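Local coordinates for D-alanine--D-alanine ligase (PDB 5D8D), which catalyses the ATP-dependent joining of two D-alanine molecules into D-alanyl-D-alanine, a building block of bacterial cell-wall peptidoglycan, at residues Arg182-Ser187 / Cys225-Thr230; Pro193-Arg198 / Ala285-Tyr290; Trp251-Ala256 / His278-Lys283; Gln105-Ser110 / Leu240-Ala245; Pro136-Pro141 / Glu176-Gly181. All blocks are in the same frame, centred on the assembly; numbering follows the deposited sequence.

Contact 1: Arg182-Ser187 / Cys225-Thr230; sequences REFTIS and CGLSET
Leu227 lays its two methyl groups against the ring of Phe184, while Arg182 reaches past that leucine to the backbone of Gly226. The contact belongs to the ATP-grasp fold: strand 181-189 of the antiparallel sheet meets the loop that leads into helix 229-245, whose N-cap is Ser228. Arg182 and Phe184, two residues apart on a strand, put their side chains on the same side of the sheet, and in both CG stands anti to the carbonyl carbon (chi1 -60° and -57°). The aromatic ring therefore lies under the arginine, with Phe184 CZ below one face of the guanidinium group, near its rim.

Leu227 comes at Phe184 from the opposite direction. Its CD2 sits 3.9 Å from the centroid of the Phe184 ring, a CH-pi contact over the face, and its CD1 is 3.4 Å from CZ of Phe184. At the ring edge lies the carbonyl O of Cys225, 3.6 Å from Phe184 CE2, and CB of Cys225 packs on the same CE2 atom. That carbonyl also accepts a bond from Arg198 NE. A flat, apolar ring suits this place because it offers a face to the leucine and an edge to a carbonyl.

Gly226 has a positive phi, a conformation that glycine accommodates readily, and its bareness makes room for the arginine. Arg182, bent at chi3 (-62°), grips Gly226 O with a fork of two donors: NH1 bonds weakly at 3.1 Å, and NH2 at 2.8 Å approaches that oxygen from above its carbonyl plane.

Contact 2: Pro193-Arg198 / Ala285-Tyr290; sequences PLPVIR and AKAVGY
The flat ring of Tyr290 holds the carbonyl O of Ala285 in plane at its edge, a local meeting beside the main crossing, which Pro195 and Leu194 make. Pro195, a puckered ring, touches through two of its carbons: CG lies 4.0 Å from CB of Ala287, and CD 4.3 Å from CB of Val288. Beside it, Leu194 spreads its branches to two partners. With CG anti to its carbonyl carbon (chi1 -71°), it sets CD1 4.2 Å from CB of Ala285 and CD2 3.8 Å from CG1 of Val288, whose side chain it meets at about a right angle.

Small alanines at and just past the helix end let it come close to the strand, and proline suits an approach without polar pairing because it has no backbone N-H to satisfy and offers an apolar ring. The helix stops in a Schellman motif with Gly289, of positive phi, as C-prime residue: Tyr290 N bonds to Ala285 O and Gly289 N to Lys286 O. Val288 N shares Ala285 O, from the opposite face of its plane to Tyr290 N.

The contact thus lays the C-terminal end of helix 280-286 on the broken edge strand 192-198. Farther along, Ile197 packs on Leu280, Lys283 and Ala284, while Val196 faces Phe184 and helix 229-245.

Contact 3: Trp251-Ala256 / His278-Lys283; sequences WGRIDA and HSLVPK
Val281 fits tightly against the aliphatic stem of Arg253: its CG2 comes within 3.5 Å of Arg253 CG and 3.8 Å of CD. The other branch, CG1, stands anti to the backbone N (chi1 168°), which aims it at the edge of the Trp251 ring, 4.1 Å from CE3. A beta-branched valine suits this spot because its two methyls serve two neighbours at once. Strand 252-259 of the ATP-grasp sheet here receives the first turn of helix 280-286.

Toward the partly exposed side the fit slackens. Leu280 holds CD1 over the centre of one face of the Arg253 guanidinium, 4.2 Å from CZ, a distance at which it covers the group without gripping it.

The bend at chi3 carries the polar end of Arg253 forward along the strand, toward Asp255. There NE bonds to Thr185 OG1, on the adjoining strand, and NH2 makes a salt bridge with Asp255 OD1 at 2.8 Å, though as a hydrogen bond it is weak. Asp255 OD1 is also hydrogen-bonded to Thr185 OG1. This division of Arg253 into a greasy stem and a charged head is consistent with the helix backing an arginine that helps position the carboxylate predicted to bind magnesium.

Contact 4: Gln105-Ser110 / Leu240-Ala245; sequences QIWQGS and LRAFQA
Trp107 is the large bump of this helix-to-helix contact, and the hollow it fills is the one left by Ala242, whose side chain is a single methyl. CG of Trp107 stands anti to the carbonyl carbon (chi1 -70°), and the indole extends edge-on toward helix 229-245. CB of Ala242 touches NE1 at 3.5 Å and CE2 at 3.8 Å. This closeness lets the indole N-H reach the helix backbone: NE1 donates to Ala242 O at 3.0 Å with an N-H...O angle of 161°. The acceptor lies in the ring plane, while the donor is tilted 24° from the carbonyl plane. A tryptophan suits the place by combining an apolar bulk with one well-directed donor.

One turn further along, Ala245 supplies the reverse fit. Its CB is a small bump set between Trp107 CD1, at 4.2 Å, and Ser110 OG, at 3.9 Å. Ile106 closes this end, with CG2 resting 3.6 Å from Ala245 O. The single methyls of Ala242 and Ala245 let the two helices come close.

Helix 100-108 is thereby fitted to the C-terminal end of helix 229-245. Both Trp107 and Ala242 rest on Leu266 of strand 264-270, Phe243 stacks on Phe188 of strand 181-189, and beyond Ile106 and Ser110 lie Lys102 and Gln105 of the second subunit.

Contact 5: Pro136-Pro141 / Glu176-Gly181; sequences PVIIKP and EKWITG
Backbone bonds pair Ile138 with Glu176: Ile138 N donates to Glu176 O and Glu176 N to Ile138 O, each at 2.8 Å. A third bond, Trp178 N to Pro136 O at 3.0 Å, extends the pairing past the end of the strand.

These bonds join strands 137-141 and 173-177, neighbours in the antiparallel four-stranded sheet of the ATP-grasp fold, and both segments fall within the predicted ATP-binding region. Ile138 and Glu176 form a hydrogen-bonded pair, with side chains side by side on one face, whereas Val137 and Lys177 form a non-hydrogen-bonded pair whose side chains diverge.

Among the charged groups, Lys140 and Glu176 form a salt bridge. A long, flexible lysine can reach across to this buried carboxylate: bent at chi3 (76°), it brings NZ to OE2 of Glu176 at 3.1 Å, on the syn side. The other oxygen, OE1, pairs with Lys104, so two lysines probably offset its charge. A third lysine, Lys152, makes a cation-pi contact with the indole of Trp178.

Apolar packing centres on that same indole, whose broad edge covers Ile138. CB of Ile138 lies in the ring plane, 3.8 Å from Trp178 CE3, its CD1 is 4.0 Å from CZ3, and CB of Pro136 adjoins CB of Trp178.

How the contacts relate
Contacts 3 and 4 are the buried ones, while contacts 1, 2 and 5 mix buried residues with exposed ones. Contacts 1, 2 and 3 share one antiparallel sheet: strand 181-189 lies between the strands of contacts 2 and 3, and Thr185 bonds to Ile197 on one side and to Arg253 and Asp255 on the other. Helix 280-286 serves both contact 2 and contact 3; contact 1 meets the loop leading into helix 229-245, contact 4 its C-terminal end. Contact 5 stands apart in the other ATP-grasp sheet. Chemistry follows place: strand pairing and a salt bridge in contact 5, purely apolar packing in contact 2, valine packing beside an arginine turned to polar partners in contact 3, and side-chain grips on backbone carbonyls in contacts 1 and 4.

Contact 1: Arg182-Ser187 / Cys225-Thr230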
# COMPACT_ATOMS: atom_id res chain seq x y z
N ARG A 182 -10.89 -4.98 27.11
CA ARG A 182 -12.06 -4.47 26.42
C ARG A 182 -11.63 -3.80 25.11
O ARG A 182 -10.56 -3.20 25.04
CB ARG A 182 -12.73 -3.45 27.34
CG ARG A 182 -13.15 -4.04 28.69
CD ARG A 182 -13.85 -3.00 29.53
NE ARG A 182 -13.01 -1.86 29.86
CZ ARG A 182 -13.45 -0.73 30.42
NH1 ARG A 182 -14.74 -0.59 30.73
NH2 ARG A 182 -12.62 0.27 30.70
N GLU A 183 -12.47 -3.93 24.09
CA GLU A 183 -12.17 -3.44 22.75
C GLU A 183 -12.99 -2.20 22.46
O GLU A 183 -14.17 -2.16 22.77
CB GLU A 183 -12.49 -4.51 21.72
CG GLU A 183 -11.83 -4.24 20.38
CD GLU A 183 -12.12 -5.31 19.36
OE1 GLU A 183 -12.37 -6.46 19.79
OE2 GLU A 183 -12.08 -4.98 18.13
N PHE A 184 -12.33 -1.21 21.87
CA PHE A 184 -12.94 0.08 21.53
C PHE A 184 -12.77 0.44 20.06
O PHE A 184 -11.85 -0.05 19.44
CB PHE A 184 -12.29 1.17 22.38
CG PHE A 184 -12.42 0.91 23.84
CD1 PHE A 184 -11.50 0.09 24.49
CD2 PHE A 184 -13.49 1.43 24.55
CE1 PHE A 184 -11.62 -0.17 25.85
CE2 PHE A 184 -13.61 1.17 25.91
CZ PHE A 184 -12.68 0.37 26.56
N THR A 185 -13.68 1.25 19.50
CA THR A 185 -13.48 1.83 18.18
C THR A 185 -13.48 3.33 18.29
O THR A 185 -14.24 3.93 19.03
CB THR A 185 -14.45 1.30 17.10
OG1 THR A 185 -13.88 1.51 15.79
CG2 THR A 185 -15.74 1.96 17.12
N ILE A 186 -12.56 3.94 17.58
CA ILE A 186 -12.42 5.40 17.58
C ILE A 186 -12.63 5.82 16.15
O ILE A 186 -11.84 5.49 15.31
CB ILE A 186 -11.05 5.78 18.11
CG1 ILE A 186 -10.97 5.31 19.55
CG2 ILE A 186 -10.84 7.29 18.01
CD1 ILE A 186 -10.50 3.88 19.74
N SER A 187 -13.71 6.54 15.90
CA SER A 187 -14.08 6.94 14.56
C SER A 187 -13.42 8.25 14.22
O SER A 187 -13.04 9.00 15.10
CB SER A 187 -15.60 7.10 14.46
OG SER A 187 -16.26 5.87 14.73
N CYS A 225 -18.48 4.80 27.06
CA CYS A 225 -17.64 3.66 26.71
C CYS A 225 -17.01 2.95 27.89
O CYS A 225 -16.61 1.80 27.76
CB CYS A 225 -16.54 4.08 25.73
SG CYS A 225 -15.42 5.31 26.39
N GLY A 226 -16.92 3.62 29.04
CA GLY A 226 -16.41 2.97 30.25
C GLY A 226 -14.96 3.31 30.55
O GLY A 226 -14.25 2.49 31.13
N LEU A 227 -14.56 4.53 30.19
CA LEU A 227 -13.22 5.05 30.29
C LEU A 227 -13.37 6.43 30.91
O LEU A 227 -14.34 7.17 30.61
CB LEU A 227 -12.64 5.23 28.88
CG LEU A 227 -11.71 4.23 28.19
CD1 LEU A 227 -11.69 2.82 28.76
CD2 LEU A 227 -11.99 4.17 26.69
N SER A 228 -12.42 6.81 31.75
CA SER A 228 -12.52 8.14 32.36
C SER A 228 -12.25 9.14 31.26
O SER A 228 -11.65 8.80 30.26
CB SER A 228 -11.53 8.30 33.53
OG SER A 228 -10.23 7.87 33.19
N GLU A 229 -12.75 10.36 31.42
CA GLU A 229 -12.42 11.46 30.52
C GLU A 229 -10.93 11.43 30.12
O GLU A 229 -10.58 11.62 28.94
CB GLU A 229 -12.78 12.82 31.16
CG GLU A 229 -13.65 13.70 30.26
CD GLU A 229 -13.71 15.16 30.70
OE1 GLU A 229 -13.94 16.03 29.83
OE2 GLU A 229 -13.52 15.44 31.91
N THR A 230 -10.07 11.12 31.08
CA THR A 230 -8.64 11.09 30.85
C THR A 230 -8.23 9.91 29.98
O THR A 230 -7.57 10.10 28.97
CB THR A 230 -7.85 11.18 32.19
OG1 THR A 230 -7.60 12.55 32.42
CG2 THR A 230 -6.52 10.43 32.18

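Contact 2: Pro193-Arg198 / Ala285-Tyr290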
# COMPACT_ATOMS: atom_id res chain seq x y z
N PRO A 193 -10.47 12.67 15.85
CA PRO A 193 -11.19 11.61 16.59
C PRO A 193 -12.55 12.04 17.12
O PRO A 193 -12.72 13.15 17.59
CB PRO A 193 -10.27 11.31 17.78
CG PRO A 193 -9.03 12.14 17.56
CD PRO A 193 -9.40 13.27 16.67
N LEU A 194 -13.51 11.14 17.01
CA LEU A 194 -14.84 11.33 17.51
C LEU A 194 -14.92 10.51 18.82
O LEU A 194 -14.04 9.69 19.08
CB LEU A 194 -15.87 10.85 16.46
CG LEU A 194 -16.02 11.73 15.20
CD1 LEU A 194 -16.85 11.02 14.12
CD2 LEU A 194 -16.62 13.07 15.56
N PRO A 195 -15.97 10.72 19.64
CA PRO A 195 -16.15 9.99 20.90
C PRO A 195 -15.98 8.50 20.74
O PRO A 195 -16.43 7.95 19.73
CB PRO A 195 -17.61 10.29 21.27
CG PRO A 195 -17.85 11.62 20.69
CD PRO A 195 -17.09 11.64 19.40
N VAL A 196 -15.35 7.87 21.71
CA VAL A 196 -14.99 6.45 21.56
C VAL A 196 -16.20 5.55 21.82
O VAL A 196 -17.15 5.98 22.46
CB VAL A 196 -13.66 6.01 22.27
CG1 VAL A 196 -12.87 7.14 22.89
CG2 VAL A 196 -13.82 4.86 23.22
N ILE A 197 -16.18 4.34 21.28
CA ILE A 197 -17.26 3.41 21.45
C ILE A 197 -16.71 2.07 21.87
O ILE A 197 -15.88 1.54 21.15
CB ILE A 197 -18.02 3.23 20.14
CG1 ILE A 197 -18.71 4.54 19.78
CG2 ILE A 197 -19.06 2.09 20.28
CD1 ILE A 197 -19.50 4.49 18.47
N ARG A 198 -17.17 1.51 23.00
CA ARG A 198 -16.85 0.12 23.36
C ARG A 198 -17.59 -0.87 22.46
O ARG A 198 -18.75 -0.67 22.13
CB ARG A 198 -17.25 -0.18 24.82
CG ARG A 198 -16.59 -1.45 25.42
CD ARG A 198 -17.34 -2.03 26.62
NE ARG A 198 -17.95 -0.94 27.36
CZ ARG A 198 -19.21 -0.83 27.74
NH1 ARG A 198 -20.07 -1.81 27.57
NH2 ARG A 198 -19.59 0.29 28.37
N ALA A 285 -20.62 10.08 15.49
CA ALA A 285 -20.80 11.42 14.94
C ALA A 285 -22.02 12.12 15.58
O ALA A 285 -21.98 13.31 15.90
CB ALA A 285 -20.96 11.35 13.42
N LYS A 286 -23.08 11.35 15.77
CA LYS A 286 -24.30 11.77 16.48
C LYS A 286 -24.01 12.21 17.94
O LYS A 286 -24.56 13.20 18.41
CB LYS A 286 -25.34 10.64 16.45
CG LYS A 286 -26.75 11.11 16.73
CD LYS A 286 -27.70 9.96 17.04
CE LYS A 286 -28.16 9.23 15.82
NZ LYS A 286 -28.89 8.00 16.25
N ALA A 287 -23.11 11.52 18.64
CA ALA A 287 -22.73 11.94 19.97
C ALA A 287 -22.05 13.30 20.04
O ALA A 287 -21.69 13.74 21.12
CB ALA A 287 -21.82 10.90 20.59
N VAL A 288 -21.83 13.95 18.92
CA VAL A 288 -21.17 15.25 18.91
C VAL A 288 -21.91 16.25 18.01
O VAL A 288 -21.39 17.31 17.70
CB VAL A 288 -19.67 15.02 18.53
CG1 VAL A 288 -19.36 15.23 17.05
CG2 VAL A 288 -18.76 15.82 19.43
N GLY A 289 -23.15 15.93 17.62
CA GLY A 289 -24.01 16.87 16.90
C GLY A 289 -24.41 16.51 15.49
O GLY A 289 -25.28 17.16 14.96
N TYR A 290 -23.81 15.50 14.86
CA TYR A 290 -24.07 15.29 13.42
C TYR A 290 -25.29 14.41 13.26
O TYR A 290 -25.33 13.31 13.76
CB TYR A 290 -22.85 14.71 12.66
CG TYR A 290 -21.64 15.65 12.52
CD1 TYR A 290 -20.66 15.67 13.50
CD2 TYR A 290 -21.49 16.50 11.44
CE1 TYR A 290 -19.55 16.50 13.41
CE2 TYR A 290 -20.38 17.37 11.35
CZ TYR A 290 -19.41 17.34 12.34
OH TYR A 290 -18.29 18.13 12.33

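Contact 3: Trp251-Ala256 / His278-Lys283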
# COMPACT_ATOMS: atom_id res chain seq x y z
N TRP A 251 -11.84 10.24 7.16
CA TRP A 251 -12.70 9.54 8.05
C TRP A 251 -12.31 8.10 8.05
O TRP A 251 -11.52 7.70 7.26
CB TRP A 251 -14.14 9.77 7.61
CG TRP A 251 -14.55 9.00 6.41
CD1 TRP A 251 -14.06 9.09 5.15
CD2 TRP A 251 -15.60 8.02 6.36
NE1 TRP A 251 -14.72 8.22 4.32
CE2 TRP A 251 -15.66 7.55 5.05
CE3 TRP A 251 -16.48 7.49 7.32
CZ2 TRP A 251 -16.58 6.57 4.65
CZ3 TRP A 251 -17.40 6.50 6.93
CH2 TRP A 251 -17.44 6.07 5.61
N GLY A 252 -12.87 7.33 8.96
CA GLY A 252 -12.43 5.97 9.23
C GLY A 252 -12.49 5.63 10.72
O GLY A 252 -12.90 6.45 11.55
N ARG A 253 -12.08 4.42 11.04
CA ARG A 253 -12.10 3.93 12.41
C ARG A 253 -10.75 3.29 12.71
O ARG A 253 -10.17 2.64 11.82
CB ARG A 253 -13.15 2.86 12.57
CG ARG A 253 -14.59 3.33 12.51
CD ARG A 253 -15.57 2.14 12.48
NE ARG A 253 -15.15 1.12 13.43
CZ ARG A 253 -15.34 -0.19 13.33
NH1 ARG A 253 -16.01 -0.71 12.30
NH2 ARG A 253 -14.85 -0.99 14.29
N ILE A 254 -10.28 3.48 13.94
CA ILE A 254 -9.21 2.68 14.49
C ILE A 254 -9.80 1.83 15.59
O ILE A 254 -10.51 2.35 16.45
CB ILE A 254 -8.16 3.56 15.15
CG1 ILE A 254 -7.57 4.55 14.12
CG2 ILE A 254 -7.08 2.71 15.82
CD1 ILE A 254 -6.45 4.01 13.26
N ASP A 255 -9.49 0.55 15.59
CA ASP A 255 -9.86 -0.31 16.73
C ASP A 255 -8.70 -0.50 17.69
O ASP A 255 -7.52 -0.60 17.28
CB ASP A 255 -10.32 -1.66 16.25
CG ASP A 255 -11.64 -1.60 15.48
OD1 ASP A 255 -12.35 -0.55 15.48
OD2 ASP A 255 -11.95 -2.65 14.88
N ALA A 256 -9.02 -0.56 18.97
CA ALA A 256 -7.98 -0.69 19.99
C ALA A 256 -8.49 -1.51 21.18
O ALA A 256 -9.69 -1.72 21.34
CB ALA A 256 -7.51 0.68 20.43
N HIS A 278 -27.00 0.15 11.35
CA HIS A 278 -26.33 -0.44 12.53
C HIS A 278 -24.83 -0.06 12.74
O HIS A 278 -24.22 -0.55 13.69
CB HIS A 278 -26.43 -1.98 12.49
CG HIS A 278 -25.67 -2.64 11.36
ND1 HIS A 278 -26.29 -3.16 10.24
CD2 HIS A 278 -24.34 -2.89 11.20
CE1 HIS A 278 -25.38 -3.69 9.43
NE2 HIS A 278 -24.19 -3.54 9.98
N SER A 279 -24.25 0.75 11.86
CA SER A 279 -22.80 1.01 11.84
C SER A 279 -22.36 2.01 12.90
O SER A 279 -23.14 2.81 13.37
CB SER A 279 -22.35 1.53 10.45
OG SER A 279 -22.46 0.52 9.44
N LEU A 280 -21.09 1.99 13.24
CA LEU A 280 -20.58 2.72 14.40
C LEU A 280 -20.19 4.18 14.18
O LEU A 280 -20.34 4.98 15.10
CB LEU A 280 -19.43 1.95 15.01
CG LEU A 280 -19.90 0.66 15.71
CD1 LEU A 280 -18.98 -0.51 15.47
CD2 LEU A 280 -20.03 0.95 17.19
N VAL A 281 -19.71 4.55 13.00
CA VAL A 281 -19.34 5.94 12.72
C VAL A 281 -20.52 6.91 12.85
O VAL A 281 -20.35 8.00 13.41
CB VAL A 281 -18.56 6.11 11.36
CG1 VAL A 281 -18.43 7.60 10.93
CG2 VAL A 281 -17.16 5.46 11.43
N PRO A 282 -21.73 6.54 12.34
CA PRO A 282 -22.89 7.42 12.60
C PRO A 282 -23.22 7.64 14.08
O PRO A 282 -23.56 8.77 14.47
CB PRO A 282 -24.04 6.72 11.87
CG PRO A 282 -23.37 6.00 10.77
CD PRO A 282 -22.06 5.51 11.35
N LYS A 283 -23.12 6.56 14.86
CA LYS A 283 -23.23 6.60 16.33
C LYS A 283 -22.33 7.69 16.91
O LYS A 283 -22.78 8.58 17.64
CB LYS A 283 -22.81 5.25 16.96
CG LYS A 283 -23.88 4.37 17.60
CD LYS A 283 -24.84 3.69 16.60
CE LYS A 283 -25.23 2.27 17.05
NZ LYS A 283 -26.56 1.81 16.55

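Contact 4: Gln105-Ser110 / Leu240-Ala245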
# COMPACT_ATOMS: atom_id res chain seq x y z
N GLN A 105 3.28 -3.21 11.34
CA GLN A 105 4.67 -2.92 11.10
C GLN A 105 4.83 -1.43 10.98
O GLN A 105 5.71 -0.86 11.61
CB GLN A 105 5.18 -3.61 9.87
CG GLN A 105 5.14 -5.12 9.98
CD GLN A 105 5.38 -5.89 8.69
OE1 GLN A 105 5.86 -7.01 8.74
NE2 GLN A 105 5.04 -5.31 7.53
N ILE A 106 3.96 -0.77 10.22
CA ILE A 106 3.97 0.70 10.23
C ILE A 106 3.83 1.28 11.64
O ILE A 106 4.52 2.27 12.00
CB ILE A 106 2.88 1.31 9.34
CG1 ILE A 106 3.03 0.89 7.87
CG2 ILE A 106 2.92 2.83 9.42
CD1 ILE A 106 4.39 1.12 7.26
N TRP A 107 2.96 0.68 12.44
CA TRP A 107 2.80 1.07 13.84
C TRP A 107 4.04 0.74 14.75
O TRP A 107 4.47 1.61 15.51
CB TRP A 107 1.49 0.53 14.42
CG TRP A 107 0.25 1.17 13.88
CD1 TRP A 107 0.12 2.40 13.27
CD2 TRP A 107 -1.05 0.61 13.91
NE1 TRP A 107 -1.17 2.62 12.91
CE2 TRP A 107 -1.91 1.53 13.28
CE3 TRP A 107 -1.58 -0.59 14.40
CZ2 TRP A 107 -3.27 1.30 13.15
CZ3 TRP A 107 -2.93 -0.82 14.26
CH2 TRP A 107 -3.76 0.12 13.65
N GLN A 108 4.60 -0.47 14.67
CA GLN A 108 5.89 -0.80 15.33
C GLN A 108 6.95 0.20 14.93
O GLN A 108 7.68 0.71 15.75
CB GLN A 108 6.37 -2.19 14.94
CG GLN A 108 5.74 -3.29 15.76
CD GLN A 108 5.82 -4.68 15.13
OE1 GLN A 108 6.25 -4.85 13.97
NE2 GLN A 108 5.39 -5.69 15.90
N GLY A 109 6.95 0.52 13.65
CA GLY A 109 7.91 1.41 13.09
C GLY A 109 7.74 2.85 13.44
O GLY A 109 8.57 3.65 13.04
N SER A 110 6.67 3.22 14.14
CA SER A 110 6.43 4.62 14.51
C SER A 110 6.35 4.78 16.02
O SER A 110 5.87 5.82 16.49
CB SER A 110 5.14 5.13 13.87
OG SER A 110 4.98 4.61 12.56
N LEU A 240 -5.21 9.04 16.97
CA LEU A 240 -4.91 10.07 15.98
C LEU A 240 -3.58 9.80 15.35
O LEU A 240 -3.45 9.85 14.15
CB LEU A 240 -4.90 11.46 16.60
CG LEU A 240 -4.58 12.64 15.69
CD1 LEU A 240 -5.49 12.69 14.49
CD2 LEU A 240 -4.71 13.90 16.51
N ARG A 241 -2.59 9.47 16.18
CA ARG A 241 -1.24 9.19 15.69
C ARG A 241 -1.17 7.91 14.88
O ARG A 241 -0.44 7.82 13.90
CB ARG A 241 -0.25 9.09 16.85
CG ARG A 241 -0.11 10.37 17.64
CD ARG A 241 1.28 10.46 18.25
NE ARG A 241 1.47 9.47 19.31
CZ ARG A 241 2.66 8.99 19.71
NH1 ARG A 241 3.80 9.35 19.12
NH2 ARG A 241 2.69 8.11 20.71
N ALA A 242 -1.93 6.91 15.28
CA ALA A 242 -2.03 5.68 14.50
C ALA A 242 -2.66 5.96 13.13
O ALA A 242 -2.29 5.33 12.13
CB ALA A 242 -2.84 4.64 15.26
N PHE A 243 -3.60 6.90 13.12
CA PHE A 243 -4.36 7.22 11.92
C PHE A 243 -3.41 7.94 10.96
O PHE A 243 -3.32 7.57 9.78
CB PHE A 243 -5.58 8.08 12.30
CG PHE A 243 -6.59 8.32 11.21
CD1 PHE A 243 -7.52 7.35 10.88
CD2 PHE A 243 -6.64 9.54 10.54
CE1 PHE A 243 -8.49 7.58 9.91
CE2 PHE A 243 -7.60 9.78 9.54
CZ PHE A 243 -8.54 8.80 9.23
N GLN A 244 -2.71 8.95 11.46
CA GLN A 244 -1.67 9.64 10.69
C GLN A 244 -0.53 8.74 10.23
O GLN A 244 -0.10 8.83 9.08
CB GLN A 244 -1.11 10.81 11.49
CG GLN A 244 -2.11 11.96 11.56
CD GLN A 244 -1.87 12.97 12.66
OE1 GLN A 244 -2.47 14.05 12.64
NE2 GLN A 244 -1.06 12.63 13.66
N ALA A 245 -0.07 7.85 11.10
CA ALA A 245 1.08 7.01 10.77
C ALA A 245 0.87 6.20 9.53
O ALA A 245 1.74 6.10 8.69
CB ALA A 245 1.44 6.10 11.92

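Contact 5: Pro136-Pro141 / Glu176-Gly181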
# COMPACT_ATOMS: atom_id res chain seq x y z
N PRO A 136 -2.75 -17.39 25.66
CA PRO A 136 -3.38 -17.70 24.37
C PRO A 136 -3.08 -16.67 23.25
O PRO A 136 -2.52 -15.60 23.52
CB PRO A 136 -4.88 -17.73 24.72
CG PRO A 136 -4.98 -17.36 26.17
CD PRO A 136 -3.69 -16.73 26.56
N VAL A 137 -3.42 -17.02 22.01
CA VAL A 137 -3.29 -16.12 20.84
C VAL A 137 -4.61 -16.08 20.06
O VAL A 137 -5.52 -16.88 20.30
CB VAL A 137 -2.13 -16.52 19.87
CG1 VAL A 137 -0.81 -16.66 20.62
CG2 VAL A 137 -2.46 -17.78 19.08
N ILE A 138 -4.69 -15.14 19.13
CA ILE A 138 -5.83 -15.02 18.22
C ILE A 138 -5.25 -15.20 16.82
O ILE A 138 -4.24 -14.58 16.48
CB ILE A 138 -6.60 -13.68 18.38
CG1 ILE A 138 -7.66 -13.52 17.30
CG2 ILE A 138 -5.68 -12.46 18.36
CD1 ILE A 138 -8.68 -12.43 17.58
N ILE A 139 -5.90 -16.08 16.04
CA ILE A 139 -5.54 -16.36 14.63
C ILE A 139 -6.50 -15.59 13.75
O ILE A 139 -7.71 -15.79 13.85
CB ILE A 139 -5.66 -17.89 14.29
CG1 ILE A 139 -4.80 -18.76 15.24
CG2 ILE A 139 -5.31 -18.16 12.83
CD1 ILE A 139 -3.31 -18.51 15.18
N LYS A 140 -5.98 -14.71 12.89
CA LYS A 140 -6.84 -13.91 12.00
C LYS A 140 -6.29 -13.85 10.58
O LYS A 140 -5.08 -13.88 10.39
CB LYS A 140 -7.09 -12.49 12.57
CG LYS A 140 -5.88 -11.74 13.11
CD LYS A 140 -6.25 -10.35 13.64
CE LYS A 140 -6.94 -10.40 14.99
NZ LYS A 140 -7.09 -9.03 15.58
N PRO A 141 -7.20 -13.79 9.57
CA PRO A 141 -6.72 -13.60 8.20
C PRO A 141 -6.14 -12.20 8.11
O PRO A 141 -6.71 -11.26 8.66
CB PRO A 141 -7.99 -13.72 7.34
CG PRO A 141 -9.08 -13.26 8.24
CD PRO A 141 -8.68 -13.68 9.64
N GLU A 176 -1.65 -13.50 16.49
CA GLU A 176 -1.34 -12.35 17.33
C GLU A 176 -1.51 -12.75 18.81
O GLU A 176 -2.45 -13.49 19.16
CB GLU A 176 -2.32 -11.22 16.95
CG GLU A 176 -2.08 -9.85 17.58
CD GLU A 176 -3.18 -8.83 17.24
OE1 GLU A 176 -2.86 -7.63 17.11
OE2 GLU A 176 -4.37 -9.21 17.09
N LYS A 177 -0.59 -12.28 19.67
CA LYS A 177 -0.68 -12.46 21.14
C LYS A 177 -2.01 -11.95 21.71
O LYS A 177 -2.33 -10.79 21.51
CB LYS A 177 0.45 -11.68 21.82
CG LYS A 177 0.39 -11.60 23.34
CD LYS A 177 1.73 -11.20 23.95
CE LYS A 177 1.60 -10.56 25.34
NZ LYS A 177 2.41 -11.30 26.35
N TRP A 178 -2.76 -12.80 22.42
CA TRP A 178 -4.05 -12.37 23.01
C TRP A 178 -3.76 -11.39 24.12
O TRP A 178 -2.83 -11.58 24.87
CB TRP A 178 -4.85 -13.55 23.58
CG TRP A 178 -6.23 -13.18 24.10
CD1 TRP A 178 -6.57 -12.92 25.40
CD2 TRP A 178 -7.43 -13.02 23.34
NE1 TRP A 178 -7.91 -12.62 25.50
CE2 TRP A 178 -8.46 -12.67 24.24
CE3 TRP A 178 -7.75 -13.13 21.97
CZ2 TRP A 178 -9.79 -12.43 23.82
CZ3 TRP A 178 -9.07 -12.90 21.56
CH2 TRP A 178 -10.07 -12.56 22.48
N ILE A 179 -4.53 -10.32 24.21
CA ILE A 179 -4.47 -9.46 25.38
C ILE A 179 -5.88 -9.39 25.98
O ILE A 179 -6.88 -9.26 25.25
CB ILE A 179 -3.81 -8.09 25.10
CG1 ILE A 179 -4.71 -7.21 24.23
CG2 ILE A 179 -2.38 -8.30 24.55
CD1 ILE A 179 -3.98 -6.27 23.28
N THR A 180 -5.95 -9.56 27.29
CA THR A 180 -7.22 -9.59 27.99
C THR A 180 -7.61 -8.15 28.27
O THR A 180 -6.81 -7.37 28.86
CB THR A 180 -7.14 -10.33 29.34
OG1 THR A 180 -6.16 -9.68 30.16
CG2 THR A 180 -6.81 -11.82 29.13
N GLY A 181 -8.84 -7.83 27.86
CA GLY A 181 -9.42 -6.54 28.16
C GLY A 181 -10.68 -6.25 27.37
O GLY A 181 -11.44 -7.15 27.01